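Local coordinates for DUF7790 domain-containing protein (Leptospira interrogans serogroup Icterohaemorrhagiae serovar copenhageni, PDB 6ULO) that is of unknown function but probably has a membrane-spanning segment and a Rossmann-like domain, here studied without its N-terminal part, at residues R52-I57 with Y167-F172; E73-I78 with I220-N225; A79-S84 with D176-Y181; L105-S110 with S180-L185. One frame throughout, in Å; residues are numbered along the deposited sequence. Where two conformers were deposited one is given.

Contact 1. Residues R52-I57 with Y167-F172; sequences RLDLLI and YNYKMF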
# COMPACT_ATOMS: atom_id res chain seq x y z
N ARG A 52 -2.82 -11.31 8.48
CA ARG A 52 -1.92 -12.36 8.05
C ARG A 52 -1.12 -11.93 6.84
O ARG A 52 -0.83 -12.74 5.96
CB ARG A 52 -2.65 -13.69 7.83
CG ARG A 52 -3.23 -14.30 9.13
CD ARG A 52 -2.17 -14.54 10.21
NE ARG A 52 -0.94 -15.15 9.72
CZ ARG A 52 -0.77 -16.45 9.45
NH1 ARG A 52 -1.78 -17.31 9.57
NH2 ARG A 52 0.42 -16.89 9.02
N LEU A 53 -0.67 -10.67 6.82
CA LEU A 53 0.16 -10.22 5.70
C LEU A 53 1.45 -11.00 5.62
O LEU A 53 2.06 -11.05 4.55
CB LEU A 53 0.44 -8.72 5.81
CG LEU A 53 -0.82 -7.87 5.66
CD1 LEU A 53 -0.55 -6.45 6.19
CD2 LEU A 53 -1.28 -7.84 4.20
N ASP A 54 1.89 -11.63 6.72
CA ASP A 54 3.10 -12.43 6.66
C ASP A 54 3.01 -13.57 5.65
O ASP A 54 4.05 -14.05 5.19
CB ASP A 54 3.45 -13.00 8.04
CG ASP A 54 2.34 -13.83 8.66
OD1 ASP A 54 1.22 -13.29 8.87
OD2 ASP A 54 2.58 -15.02 8.95
N LEU A 55 1.80 -14.02 5.30
CA LEU A 55 1.68 -15.05 4.26
C LEU A 55 2.24 -14.57 2.93
O LEU A 55 2.55 -15.39 2.06
CB LEU A 55 0.23 -15.45 4.08
CG LEU A 55 -0.39 -16.12 5.31
CD1 LEU A 55 -1.90 -16.29 5.07
CD2 LEU A 55 0.27 -17.48 5.60
N LEU A 56 2.36 -13.26 2.74
CA LEU A 56 2.88 -12.72 1.48
C LEU A 56 4.39 -12.82 1.38
O LEU A 56 4.91 -12.69 0.26
CB LEU A 56 2.49 -11.25 1.37
CG LEU A 56 0.99 -10.96 1.34
CD1 LEU A 56 0.76 -9.48 1.41
CD2 LEU A 56 0.32 -11.60 0.11
N ILE A 57 5.10 -12.96 2.51
CA ILE A 57 6.57 -12.85 2.49
C ILE A 57 7.23 -13.65 1.38
O ILE A 57 8.02 -13.08 0.63
CB ILE A 57 7.16 -13.12 3.87
CG1 ILE A 57 6.71 -12.04 4.87
CG2 ILE A 57 8.70 -13.20 3.77
CD1 ILE A 57 7.04 -12.41 6.31
N TYR A 167 3.50 -15.09 14.93
CA TYR A 167 3.87 -15.81 13.73
C TYR A 167 5.35 -15.74 13.45
O TYR A 167 5.79 -16.26 12.41
CB TYR A 167 3.04 -15.35 12.53
CG TYR A 167 1.58 -15.60 12.75
CD1 TYR A 167 1.07 -16.90 12.69
CD2 TYR A 167 0.70 -14.58 13.08
CE1 TYR A 167 -0.27 -17.14 12.90
CE2 TYR A 167 -0.64 -14.83 13.30
CZ TYR A 167 -1.12 -16.09 13.20
OH TYR A 167 -2.45 -16.31 13.44
N ASN A 168 6.13 -15.12 14.32
CA ASN A 168 7.60 -15.14 14.23
C ASN A 168 8.08 -14.63 12.88
O ASN A 168 8.77 -15.33 12.13
CB ASN A 168 8.20 -16.51 14.55
CG ASN A 168 9.74 -16.47 14.70
OD1 ASN A 168 10.32 -15.40 14.95
ND2 ASN A 168 10.39 -17.60 14.51
N TYR A 169 7.77 -13.37 12.59
CA TYR A 169 8.28 -12.76 11.39
C TYR A 169 8.68 -11.32 11.68
O TYR A 169 8.23 -10.70 12.65
CB TYR A 169 7.27 -12.79 10.23
CG TYR A 169 6.02 -11.97 10.45
CD1 TYR A 169 5.90 -10.67 9.92
CD2 TYR A 169 4.93 -12.52 11.15
CE1 TYR A 169 4.73 -9.95 10.09
CE2 TYR A 169 3.78 -11.79 11.35
CZ TYR A 169 3.67 -10.50 10.80
OH TYR A 169 2.51 -9.77 10.95
N LYS A 170 9.54 -10.79 10.81
CA LYS A 170 9.98 -9.39 10.86
C LYS A 170 9.05 -8.51 10.05
O LYS A 170 8.64 -8.87 8.94
CB LYS A 170 11.38 -9.29 10.28
CG LYS A 170 12.45 -10.01 11.09
CD LYS A 170 13.77 -9.99 10.29
CE LYS A 170 14.91 -10.60 11.08
NZ LYS A 170 16.24 -10.48 10.43
N MET A 171 8.78 -7.31 10.57
CA MET A 171 8.11 -6.29 9.77
C MET A 171 8.65 -4.92 10.23
O MET A 171 9.39 -4.83 11.22
CB MET A 171 6.57 -6.46 9.82
CG MET A 171 5.97 -6.49 11.24
SD MET A 171 5.67 -4.88 11.97
CE MET A 171 4.35 -4.28 10.92
N PHE A 172 8.36 -3.87 9.45
CA PHE A 172 9.11 -2.62 9.62
C PHE A 172 8.91 -1.96 10.97
O PHE A 172 9.73 -1.10 11.34
CB PHE A 172 8.82 -1.63 8.47
CG PHE A 172 7.62 -0.73 8.69
CD1 PHE A 172 7.77 0.60 9.08
CD2 PHE A 172 6.33 -1.19 8.44
CE1 PHE A 172 6.67 1.42 9.26
CE2 PHE A 172 5.23 -0.38 8.63
CZ PHE A 172 5.39 0.94 9.03
O HOH W 1 0.63 -11.64 10.93
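The guanidinium of Arg52 lies flat on the ring of Tyr167, the two planes only 5° apart and their centres separated by 3.7 Å. CZ sits over the ring face, so this is a cation-pi interaction as well as a stack, and the methylene Arg52 CD continues the cover as far as Tyr167 CE2 (3.5 Å). A second tyrosine receives the neighbouring acid: Asp54 CB rests over the centre of the Tyr169 ring, 3.4 Å from its centroid, a CH-pi contact that leaves the carboxylate nearly parallel to the ring. Ile57 CD1 adds a methyl, 3.9 Å from Tyr169 CB.

Two bonds to Asp54 help fix the rotation of the guanidinium, with Leu55 CG on its other face. Bent at chi2 and chi3, the arginine chain folds back to pair side-on, Arg52 NE lying 3.0 Å from Asp54 OD1. Arg52 NH2 lies 2.9 Å from Asp54 OD2, and both bonds are nearly straight. Arginine suits the place because its broad planar cation can stack and pair at once. One water accepts from Tyr169 OH and donates to Asp54 OD1, tying the second ring to the same carboxylate. Further out, Arg52 NH1 bonds to Pro266 O.

Asn168, with positive phi, closes helix 139-166 in a Schellman motif. The 3-10 turn 53-56 packs through Leu53, Leu55 and Leu56 against strand 277-282, while Ile57 leans on Trp81 of helix 74-82.

Contact 2. Residues E73-I78 with I220-N225; sequences EQNLTI and IIYFSN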
# COMPACT_ATOMS: atom_id res chain seq x y z
N GLU A 73 -0.24 2.02 6.41
CA GLU A 73 1.06 1.48 6.83
C GLU A 73 1.34 0.07 6.35
O GLU A 73 2.52 -0.32 6.27
CB GLU A 73 1.23 1.53 8.37
CG GLU A 73 1.45 2.95 8.87
CD GLU A 73 1.27 2.95 10.36
OE1 GLU A 73 0.11 3.07 10.82
OE2 GLU A 73 2.28 2.77 11.08
N GLN A 74 0.31 -0.72 6.03
CA GLN A 74 0.58 -2.08 5.56
C GLN A 74 1.41 -2.07 4.28
O GLN A 74 2.13 -3.02 3.99
CB GLN A 74 -0.71 -2.89 5.39
CG GLN A 74 -1.56 -2.51 4.19
CD GLN A 74 -2.58 -1.44 4.47
OE1 GLN A 74 -2.30 -0.43 5.12
NE2 GLN A 74 -3.78 -1.60 3.92
N ASN A 75 1.32 -0.98 3.50
CA ASN A 75 2.14 -0.85 2.29
C ASN A 75 3.62 -0.76 2.63
O ASN A 75 4.45 -1.24 1.85
CB ASN A 75 1.71 0.39 1.53
CG ASN A 75 0.32 0.22 0.96
OD1 ASN A 75 0.12 -0.55 0.02
ND2 ASN A 75 -0.65 0.94 1.51
N LEU A 76 3.95 -0.10 3.73
CA LEU A 76 5.35 -0.01 4.14
C LEU A 76 5.86 -1.37 4.58
O LEU A 76 7.01 -1.74 4.30
CB LEU A 76 5.50 1.05 5.23
CG LEU A 76 4.92 2.41 4.83
CD1 LEU A 76 5.12 3.40 5.96
CD2 LEU A 76 5.51 2.99 3.56
N THR A 77 5.01 -2.17 5.25
CA THR A 77 5.40 -3.54 5.57
C THR A 77 5.76 -4.31 4.31
O THR A 77 6.83 -4.94 4.23
CB THR A 77 4.27 -4.22 6.32
OG1 THR A 77 4.12 -3.54 7.57
CG2 THR A 77 4.56 -5.70 6.58
N ILE A 78 4.88 -4.28 3.30
CA ILE A 78 5.11 -5.12 2.13
C ILE A 78 6.30 -4.59 1.34
O ILE A 78 7.14 -5.36 0.84
CB ILE A 78 3.84 -5.19 1.28
CG1 ILE A 78 2.66 -5.75 2.08
CG2 ILE A 78 4.09 -5.97 0.01
CD1 ILE A 78 1.30 -5.65 1.36
N ILE A 220 5.19 -4.24 -7.47
CA ILE A 220 4.02 -4.68 -6.71
C ILE A 220 2.94 -3.62 -6.84
O ILE A 220 3.23 -2.42 -6.68
CB ILE A 220 4.35 -4.86 -5.21
CG1 ILE A 220 5.34 -6.00 -4.97
CG2 ILE A 220 3.02 -5.12 -4.41
CD1 ILE A 220 5.78 -6.15 -3.55
N ILE A 221 1.71 -4.04 -7.09
CA ILE A 221 0.55 -3.18 -6.89
C ILE A 221 -0.38 -3.84 -5.87
O ILE A 221 -0.75 -5.01 -6.03
CB ILE A 221 -0.14 -2.78 -8.21
CG1 ILE A 221 -1.20 -1.73 -7.93
CG2 ILE A 221 -0.68 -3.99 -8.99
CD1 ILE A 221 -1.63 -0.97 -9.17
N TYR A 222 -0.70 -3.11 -4.80
CA TYR A 222 -1.52 -3.63 -3.71
C TYR A 222 -2.89 -2.96 -3.74
O TYR A 222 -2.99 -1.73 -3.71
CB TYR A 222 -0.82 -3.36 -2.37
CG TYR A 222 -1.70 -3.55 -1.14
CD1 TYR A 222 -1.95 -4.83 -0.59
CD2 TYR A 222 -2.30 -2.47 -0.52
CE1 TYR A 222 -2.74 -4.98 0.55
CE2 TYR A 222 -3.08 -2.62 0.63
CZ TYR A 222 -3.30 -3.88 1.15
OH TYR A 222 -4.09 -4.00 2.25
N PHE A 223 -3.94 -3.78 -3.81
CA PHE A 223 -5.32 -3.32 -3.87
C PHE A 223 -6.09 -3.52 -2.58
O PHE A 223 -7.27 -3.18 -2.55
CB PHE A 223 -6.09 -4.02 -4.98
CG PHE A 223 -5.56 -3.76 -6.36
CD1 PHE A 223 -5.36 -2.45 -6.83
CD2 PHE A 223 -5.25 -4.82 -7.22
CE1 PHE A 223 -4.90 -2.23 -8.14
CE2 PHE A 223 -4.80 -4.59 -8.53
CZ PHE A 223 -4.63 -3.31 -8.97
N SER A 224 -5.51 -4.15 -1.55
CA SER A 224 -6.31 -4.58 -0.41
C SER A 224 -7.49 -5.38 -0.94
O SER A 224 -7.31 -6.12 -1.91
CB SER A 224 -6.67 -3.38 0.48
OG SER A 224 -7.38 -3.80 1.64
N ASN A 225 -8.69 -5.20 -0.39
CA ASN A 225 -9.88 -5.81 -0.96
C ASN A 225 -10.71 -4.81 -1.74
O ASN A 225 -11.92 -5.00 -1.91
CB ASN A 225 -10.73 -6.53 0.11
CG ASN A 225 -11.45 -5.58 1.03
OD1 ASN A 225 -10.87 -4.55 1.44
ND2 ASN A 225 -12.70 -5.92 1.40
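Tyr222 reaches from strand 218-222 across to helix 74-82 and meets three of its side chains, burying more surface than any other residue here. Its CG stands anti to the backbone N (chi1 166°), which carries the ring off the sheet toward the helix. The hydroxyl accepts a nearly straight bond from Gln74, Gln74 NE2 to Tyr222 OH 2.9 Å, with the oxygen in the amide plane; that amide is turned steeply, 79°, against the ring. Gln74 bends at chi2 to bring its nitrogen there, and its OE1 takes the backbone N-H of Ser72. The same hydroxyl also bonds to Glu50 OE1, so a buried polar atom has two partners. Over the centre of one ring face lies the backbone N of Ser224, where the chain has turned back after the strand.

Five parallel strands run in the order 191-195, 86-91, 66-69, 218-222, 249-255, which is 3-2-1-4-5 along the chain and consistent with a Rossmann-like fold. Helix 74-82 follows the first of them, 66-69, and its segment 74-78 runs nearly antiparallel to strand segment 220-222, their axes at 156°.

Ile78, second in buried area, is branched and so offers two separate methyl groups. Ile78 CD1 touches Tyr222 CD1 at 3.9 Å, while Ile78 CG2 meets Ile220 CD1 at the same distance; both isoleucines also touch Tyr67. On the other side of the ring from Ile78, Asn75 OD1 comes within 3.1 Å of Tyr222 CD2. That oxygen is hydrogen-bonded to Tyr67 OH, and ND2 bonds to the carbonyls of Val70 and Ser72.

Contact 3. Residues A79-S84 with D176-Y181; sequences AAWAKS and DEQYSY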
# COMPACT_ATOMS: atom_id res chain seq x y z
N ALA A 79 6.40 -3.25 1.21
CA ALA A 79 7.50 -2.64 0.45
C ALA A 79 8.86 -2.93 1.09
O ALA A 79 9.86 -3.08 0.37
CB ALA A 79 7.30 -1.14 0.33
N ALA A 80 8.93 -2.98 2.43
CA ALA A 80 10.20 -3.32 3.05
C ALA A 80 10.60 -4.75 2.71
O ALA A 80 11.77 -5.03 2.45
CB ALA A 80 10.12 -3.11 4.57
N TRP A 81 9.64 -5.68 2.75
CA TRP A 81 9.94 -7.06 2.36
C TRP A 81 10.41 -7.12 0.92
O TRP A 81 11.33 -7.88 0.57
CB TRP A 81 8.68 -7.91 2.51
CG TRP A 81 8.21 -8.11 3.92
CD1 TRP A 81 8.94 -7.97 5.06
CD2 TRP A 81 6.88 -8.44 4.34
NE1 TRP A 81 8.16 -8.23 6.18
CE2 TRP A 81 6.89 -8.52 5.76
CE3 TRP A 81 5.69 -8.71 3.66
CZ2 TRP A 81 5.76 -8.87 6.49
CZ3 TRP A 81 4.55 -9.01 4.39
CH2 TRP A 81 4.60 -9.13 5.78
N ALA A 82 9.75 -6.36 0.04
CA ALA A 82 10.09 -6.36 -1.38
C ALA A 82 11.37 -5.60 -1.67
O ALA A 82 11.94 -5.77 -2.76
CB ALA A 82 8.94 -5.75 -2.17
N LYS A 83 11.86 -4.78 -0.74
CA LYS A 83 12.93 -3.82 -1.05
C LYS A 83 12.56 -2.98 -2.28
O LYS A 83 13.35 -2.80 -3.21
CB LYS A 83 14.29 -4.52 -1.19
CG LYS A 83 14.69 -5.23 0.09
CD LYS A 83 16.00 -5.94 -0.05
CE LYS A 83 16.32 -6.71 1.23
NZ LYS A 83 17.71 -7.18 1.24
N SER A 84 11.36 -2.42 -2.24
CA SER A 84 10.92 -1.53 -3.31
C SER A 84 11.84 -0.32 -3.43
O SER A 84 12.31 0.23 -2.43
CB SER A 84 9.50 -1.07 -3.03
OG SER A 84 8.62 -2.17 -2.83
N ASP A 176 14.71 -3.72 13.27
CA ASP A 176 15.53 -2.53 13.05
C ASP A 176 15.92 -2.37 11.58
O ASP A 176 15.89 -1.25 11.05
CB ASP A 176 16.77 -2.56 13.94
CG ASP A 176 16.48 -2.31 15.41
OD1 ASP A 176 15.45 -1.72 15.75
OD2 ASP A 176 17.34 -2.72 16.24
N GLU A 177 16.33 -3.45 10.92
CA GLU A 177 16.79 -3.32 9.54
C GLU A 177 15.65 -2.92 8.61
O GLU A 177 15.81 -2.03 7.76
CB GLU A 177 17.44 -4.61 9.06
CG GLU A 177 18.08 -4.48 7.70
CD GLU A 177 18.73 -5.77 7.23
OE1 GLU A 177 18.50 -6.82 7.88
OE2 GLU A 177 19.45 -5.74 6.22
N GLN A 178 14.47 -3.53 8.77
CA GLN A 178 13.34 -3.17 7.91
C GLN A 178 12.85 -1.76 8.21
O GLN A 178 12.50 -1.01 7.30
CB GLN A 178 12.23 -4.23 7.97
CG GLN A 178 12.70 -5.54 7.35
CD GLN A 178 11.64 -6.62 7.33
OE1 GLN A 178 10.44 -6.35 7.52
NE2 GLN A 178 12.08 -7.86 7.07
N TYR A 179 12.87 -1.36 9.49
CA TYR A 179 12.54 0.02 9.83
C TYR A 179 13.49 0.98 9.13
O TYR A 179 13.07 1.97 8.51
CB TYR A 179 12.59 0.24 11.36
CG TYR A 179 12.25 1.68 11.67
CD1 TYR A 179 10.92 2.10 11.67
CD2 TYR A 179 13.24 2.63 11.88
CE1 TYR A 179 10.59 3.42 11.86
CE2 TYR A 179 12.91 3.95 12.09
CZ TYR A 179 11.58 4.34 12.09
OH TYR A 179 11.23 5.67 12.26
N SER A 180 14.80 0.70 9.23
CA SER A 180 15.79 1.59 8.62
C SER A 180 15.60 1.70 7.11
O SER A 180 15.80 2.77 6.53
CB SER A 180 17.18 1.05 8.93
OG SER A 180 18.15 1.90 8.37
N TYR A 181 15.19 0.61 6.45
CA TYR A 181 14.98 0.64 5.01
C TYR A 181 13.85 1.60 4.66
O TYR A 181 13.97 2.43 3.74
CB TYR A 181 14.66 -0.78 4.51
CG TYR A 181 14.54 -0.84 3.00
CD1 TYR A 181 15.67 -1.02 2.21
CD2 TYR A 181 13.33 -0.66 2.37
CE1 TYR A 181 15.58 -1.03 0.82
CE2 TYR A 181 13.24 -0.63 0.98
CZ TYR A 181 14.36 -0.84 0.23
OH TYR A 181 14.30 -0.83 -1.14
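The Tyr181 ring reaches the last turn of helix 74-82 with Ser84 O at its edge, near the ring plane, while Ala80 CA and Lys83 CA approach obliquely. At the edge of the Trp81 ring, near its plane, lies the side-chain amide of Gln178, turned 83° against the indole. OE1 of Gln178 is 3.2 Å from Trp81 NE1, whose N-H is bonded to Lys170 O.

Tyr181 OH donates to Ser84 O at a short 2.6 Å, reaching the carbonyl from above its plane. Tyr181 turns its ring away from its own amide nitrogen (chi1 -175°), which extends the phenol across the helix end to that oxygen. Lys83, with positive phi, is the C-prime residue of a Schellman motif that ends helix 74-82, and Lys83 CB lies 3.7 Å from Tyr181 OH. Alanine suits position 80 because a bare methyl permits close approach: the CA atoms of Ala80 and Gln178 are 5.8 Å apart, and their CB atoms 4.2 Å.

Helix 176-187 thus packs on the C-terminal end of helix 74-82, whose Ala79 touches Tyr67 of strand 66-69. Trp81 leans on helix 57-60, and Tyr179 touches helix 113-120.

Contact 4. Residues L105-S110 with S180-L185; sequences LFLQKS and SYIRKL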
# COMPACT_ATOMS: atom_id res chain seq x y z
N LEU A 105 6.49 12.04 7.68
CA LEU A 105 7.17 13.03 8.51
C LEU A 105 7.70 12.38 9.78
O LEU A 105 8.86 12.61 10.18
CB LEU A 105 6.19 14.14 8.84
CG LEU A 105 6.65 15.21 9.83
CD1 LEU A 105 7.86 16.01 9.34
CD2 LEU A 105 5.44 16.15 10.15
N PHE A 106 6.87 11.53 10.42
CA PHE A 106 7.34 10.87 11.65
C PHE A 106 8.51 9.93 11.37
O PHE A 106 9.46 9.89 12.14
CB PHE A 106 6.21 10.09 12.31
CG PHE A 106 5.10 10.92 12.89
CD1 PHE A 106 5.17 12.30 12.99
CD2 PHE A 106 3.95 10.26 13.37
CE1 PHE A 106 4.12 13.01 13.55
CE2 PHE A 106 2.90 10.96 13.94
CZ PHE A 106 3.00 12.35 14.04
N LEU A 107 8.48 9.20 10.25
CA LEU A 107 9.61 8.35 9.88
C LEU A 107 10.88 9.17 9.72
O LEU A 107 11.94 8.80 10.22
CB LEU A 107 9.33 7.61 8.57
CG LEU A 107 8.31 6.47 8.68
CD1 LEU A 107 7.84 6.07 7.27
CD2 LEU A 107 8.94 5.27 9.42
N GLN A 108 10.79 10.30 8.99
CA GLN A 108 11.96 11.15 8.79
C GLN A 108 12.59 11.57 10.11
O GLN A 108 13.81 11.62 10.22
CB GLN A 108 11.58 12.39 7.98
CG GLN A 108 11.25 12.04 6.52
CD GLN A 108 10.63 13.17 5.77
OE1 GLN A 108 10.10 14.10 6.38
NE2 GLN A 108 10.70 13.10 4.45
N LYS A 109 11.78 11.86 11.12
CA LYS A 109 12.28 12.40 12.37
C LYS A 109 12.60 11.33 13.40
O LYS A 109 13.19 11.65 14.42
CB LYS A 109 11.26 13.39 12.95
CG LYS A 109 11.05 14.61 12.05
CD LYS A 109 12.32 15.37 11.82
CE LYS A 109 12.00 16.63 11.04
NZ LYS A 109 13.19 17.47 10.86
N SER A 110 12.23 10.07 13.18
CA SER A 110 12.30 9.02 14.21
C SER A 110 13.48 8.10 13.90
O SER A 110 13.39 7.25 13.01
CB SER A 110 10.98 8.25 14.24
OG SER A 110 9.93 9.06 14.74
N SER A 180 14.80 0.70 9.23
CA SER A 180 15.79 1.59 8.62
C SER A 180 15.60 1.70 7.11
O SER A 180 15.80 2.77 6.53
CB SER A 180 17.18 1.05 8.93
OG SER A 180 18.15 1.90 8.37
N TYR A 181 15.19 0.61 6.45
CA TYR A 181 14.98 0.64 5.01
C TYR A 181 13.85 1.60 4.66
O TYR A 181 13.97 2.43 3.74
CB TYR A 181 14.66 -0.78 4.51
CG TYR A 181 14.54 -0.84 3.00
CD1 TYR A 181 15.67 -1.02 2.21
CD2 TYR A 181 13.33 -0.66 2.37
CE1 TYR A 181 15.58 -1.03 0.82
CE2 TYR A 181 13.24 -0.63 0.98
CZ TYR A 181 14.36 -0.84 0.23
OH TYR A 181 14.30 -0.83 -1.14
N ILE A 182 12.72 1.50 5.37
CA ILE A 182 11.59 2.40 5.13
C ILE A 182 11.96 3.83 5.48
O ILE A 182 11.62 4.77 4.74
CB ILE A 182 10.36 1.89 5.91
CG1 ILE A 182 9.85 0.58 5.29
CG2 ILE A 182 9.25 2.94 5.97
CD1 ILE A 182 9.44 0.68 3.82
N ARG A 183 12.67 4.04 6.59
CA ARG A 183 13.06 5.40 6.96
C ARG A 183 13.97 6.01 5.91
O ARG A 183 13.87 7.21 5.61
CB ARG A 183 13.75 5.39 8.32
CG ARG A 183 14.21 6.81 8.71
CD ARG A 183 14.60 6.93 10.16
NE ARG A 183 14.82 8.32 10.54
CZ ARG A 183 16.01 8.83 10.85
NH1 ARG A 183 17.08 8.03 10.83
NH2 ARG A 183 16.11 10.10 11.19
N LYS A 184 14.87 5.21 5.34
CA LYS A 184 15.75 5.72 4.29
C LYS A 184 14.95 6.22 3.10
O LYS A 184 15.17 7.34 2.61
CB LYS A 184 16.73 4.63 3.87
CG LYS A 184 17.70 5.11 2.79
CD LYS A 184 18.59 4.01 2.31
CE LYS A 184 19.62 4.47 1.31
NZ LYS A 184 20.09 3.31 0.52
N LEU A 185 13.97 5.44 2.64
CA LEU A 185 13.08 5.91 1.57
C LEU A 185 12.37 7.19 1.98
O LEU A 185 12.23 8.11 1.16
CB LEU A 185 12.06 4.84 1.20
CG LEU A 185 12.63 3.52 0.66
CD1 LEU A 185 11.45 2.57 0.29
CD2 LEU A 185 13.53 3.77 -0.57
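Arg183 carries the polar part of this contact, giving two hydrogen bonds to backbone carbonyls at the end of helix 94-109. Arg183 NE donates to Leu107 O at 2.9 Å, in the carbonyl plane and in the guanidinium plane, though bent at the hydrogen (137°). Arg183 NH2 donates to Gln108 O, also 2.9 Å away, from above that carbonyl's plane. The carbonyls of a last helical turn often lack the N-H donor four residues on, and a long side chain with several N-H groups suits them; its positive charge would probably also interact favourably with the helix dipole. Leu107 O is served by Ser110 N, three residues on, as well as by Arg183 NE. With chi1 at 178° and the chain stretched out from CG to NE, Arg183 has the span to cross between the helices.

Ser110 makes a local polar bond, Ser110 OG donating back to Phe106 O at 2.8 Å, which suits a small hydroxyl residue just past the helix.

The apolar part is a single methyl pair, Leu107 CD1 on Ile182 CG2 at 3.7 Å, both residues buried.

The axes of segments 105-109 and 180-185 pass 8.7 Å apart at -110°, a steep crossing. Gln108 NE2 reaches Ala186 O further along helix 176-187. Leu107 and Ser110 also touch helix 113-120, and Phe106 packs its ring edge-to-face with Trp120 and against helix 125-135.

Overall arrangement
From the N terminus, residues 52-57 come first and close contact 1 with 167-172, about 110 residues later. Helix 74-82 then serves two contacts: its start meets strand 218-222 in contact 2, its end meets helix 176-187 in contact 3. Residues 105-110 close the shortest loop, contact 4, on that same helix 176-187, where contacts 3 and 4 share Ser180 and Tyr181. Contacts 3 and 4 both lie within the span of contact 2, whereas contact 1 crosses the other three. Together they join the sheet, through helix 74-82, to the helical layer of 94-109 and 176-187, with contact 1 at the surface beside strand 277-282.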